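Long-range contact in putative metal-dependent phosphoesterase (Bifidobacterium adolescentis, PDB 3O0F), which is a metal-dependent phosphoesterase of the PHP family that binds iron, zinc and AMP, and may have 5'-3' exonuclease activity: residues F23-E28 with A48-T53. Sequence-based numbering, arbitrary orientation.
With ZN (zinc ion), chain C; AMP (adenosine monophosphate), chain B.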
# COMPACT_ATOMS: atom_id res chain seq x y z
N PHE A 23 3.16 9.52 -5.86
CA PHE A 23 3.93 9.68 -4.60
C PHE A 23 4.52 8.36 -4.09
O PHE A 23 5.37 8.36 -3.18
CB PHE A 23 3.14 10.42 -3.54
CG PHE A 23 2.92 11.84 -3.88
CD1 PHE A 23 3.89 12.80 -3.58
CD2 PHE A 23 1.76 12.24 -4.52
CE1 PHE A 23 3.70 14.12 -3.96
CE2 PHE A 23 1.57 13.56 -4.88
CZ PHE A 23 2.55 14.50 -4.59
N SER A 24 4.12 7.24 -4.68
CA SER A 24 4.92 6.00 -4.57
C SER A 24 5.06 5.30 -5.92
O SER A 24 5.83 5.77 -6.77
CB SER A 24 4.40 5.06 -3.45
OG SER A 24 3.05 4.69 -3.58
N ASP A 25 4.32 4.21 -6.14
CA ASP A 25 4.47 3.41 -7.33
C ASP A 25 3.29 3.39 -8.31
O ASP A 25 3.26 2.56 -9.22
CB ASP A 25 4.94 1.99 -6.99
CG ASP A 25 3.99 1.23 -6.07
OD1 ASP A 25 3.01 1.80 -5.51
OD2 ASP A 25 4.24 -0.02 -5.90
N GLY A 26 2.30 4.27 -8.10
CA GLY A 26 1.20 4.43 -9.02
C GLY A 26 1.68 5.34 -10.15
O GLY A 26 2.76 5.89 -10.08
N THR A 27 0.90 5.44 -11.22
CA THR A 27 1.27 6.23 -12.40
C THR A 27 0.51 7.56 -12.49
O THR A 27 0.82 8.42 -13.33
CB THR A 27 1.11 5.41 -13.71
OG1 THR A 27 -0.27 5.12 -13.96
CG2 THR A 27 1.92 4.13 -13.66
N GLU A 28 -0.44 7.76 -11.57
CA GLU A 28 -1.36 8.86 -11.66
C GLU A 28 -1.30 9.76 -10.46
O GLU A 28 -0.87 9.35 -9.41
CB GLU A 28 -2.77 8.33 -11.79
CG GLU A 28 -2.97 7.37 -12.93
CD GLU A 28 -2.51 7.91 -14.30
OE1 GLU A 28 -2.83 9.07 -14.66
OE2 GLU A 28 -1.81 7.14 -14.99
N ALA A 48 -3.26 5.63 -0.36
CA ALA A 48 -2.54 4.68 0.52
C ALA A 48 -1.15 4.42 0.00
O ALA A 48 -0.71 3.27 -0.08
CB ALA A 48 -3.31 3.34 0.63
N ASP A 49 -0.45 5.48 -0.38
CA ASP A 49 0.91 5.29 -0.87
C ASP A 49 1.87 4.64 0.15
O ASP A 49 1.68 4.75 1.36
CB ASP A 49 1.50 6.61 -1.36
CG ASP A 49 0.86 7.08 -2.66
OD1 ASP A 49 0.93 6.29 -3.64
OD2 ASP A 49 0.31 8.20 -2.69
N HIS A 50 2.91 3.99 -0.37
CA HIS A 50 3.91 3.27 0.43
C HIS A 50 4.72 4.24 1.29
O HIS A 50 5.30 5.18 0.76
CB HIS A 50 4.87 2.53 -0.49
CG HIS A 50 4.23 1.46 -1.29
ND1 HIS A 50 3.97 0.21 -0.77
CD2 HIS A 50 3.78 1.44 -2.57
CE1 HIS A 50 3.38 -0.52 -1.68
NE2 HIS A 50 3.27 0.19 -2.78
N ASP A 51 4.72 4.03 2.61
CA ASP A 51 5.65 4.67 3.57
C ASP A 51 5.72 6.22 3.50
O ASP A 51 6.79 6.81 3.59
CB ASP A 51 7.03 4.04 3.40
CG ASP A 51 6.98 2.53 3.48
OD1 ASP A 51 6.50 2.04 4.53
OD2 ASP A 51 7.39 1.83 2.52
N THR A 52 4.56 6.85 3.30
CA THR A 52 4.50 8.30 3.10
C THR A 52 3.09 8.86 3.29
O THR A 52 2.08 8.16 3.12
CB THR A 52 4.98 8.68 1.66
OG1 THR A 52 5.17 10.10 1.57
CG2 THR A 52 3.95 8.20 0.57
N THR A 53 3.05 10.16 3.60
CA THR A 53 1.83 10.98 3.51
C THR A 53 1.99 12.11 2.50
O THR A 53 1.24 13.09 2.51
CB THR A 53 1.52 11.63 4.89
OG1 THR A 53 2.63 12.46 5.27
CG2 THR A 53 1.32 10.55 5.92
ZN ZN C . 2.39 -0.29 -4.65
P AMP B . 9.63 -3.28 -3.10
O1P AMP B . 8.82 -2.92 -1.91
O2P AMP B . 10.51 -2.11 -3.48
O3P AMP B . 10.37 -4.61 -3.01
O5' AMP B . 8.59 -3.43 -4.32
C5' AMP B . 7.67 -4.49 -4.33
C4' AMP B . 6.33 -3.89 -4.62
O4' AMP B . 6.15 -3.58 -6.03
C3' AMP B . 5.21 -4.85 -4.22
O3' AMP B . 4.58 -4.35 -3.04
C2' AMP B . 4.30 -4.67 -5.42
O2' AMP B . 3.03 -5.30 -5.57
C1' AMP B . 4.74 -3.44 -6.21
N9 AMP B . 4.31 -3.47 -7.62
C8 AMP B . 3.87 -2.40 -8.29
N7 AMP B . 3.56 -2.75 -9.56
C5 AMP B . 3.81 -4.06 -9.70
C6 AMP B . 3.69 -5.05 -10.79
N6 AMP B . 3.22 -4.70 -12.03
N1 AMP B . 4.08 -6.31 -10.50
C2 AMP B . 4.55 -6.69 -9.30
N3 AMP B . 4.67 -5.84 -8.27
C4 AMP B . 4.31 -4.54 -8.41
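Asp-25 and His-50 meet at a zinc ion in the metal centre of the PHP domain, where the loops following strands 15-19 and 44-47 come together. The carboxylate is bidentate, with OD1 2.3 Å and OD2 2.2 Å from the zinc, while His-50 adds NE2 at 2.1 Å; His-263 is a further ligand. A histidine nitrogen and a carboxylate both suit zinc, and here the two side chains cross at about a right angle, their planes 78° apart, with Asp-25 OD1 at the edge of the ring, 3.1 Å from His-50 CD2.

Behind the metal ligands, Ser-24 ties the loops together. Its hydroxyl gives a proton to Asp-49 OD1 at 2.7 Å, reaching the anti side of the carboxylate 26° out of its plane, and accepts a weak hydrogen bond from His-50 N at 3.3 Å. A serine hydroxyl suits this double role because it is small and can donate and accept at once; CB points toward 48-53, and chi1 of 56°, which sets OG between the backbone N and the carbonyl carbon, brings the hydroxyl to both partners. Asp-49 OD1 also accepts a hydrogen bond from Thr-21 N, so one carboxylate oxygen serves two donors of the first loop.

Farther from the metal the contact loosens into carbon-to-oxygen van der Waals approaches: Phe-23 CB lies 3.7 Å from Asp-49 OD2 as its ring turns away, and the CG2 methyl of Thr-52 rests 4.0 Å from Phe-23 O.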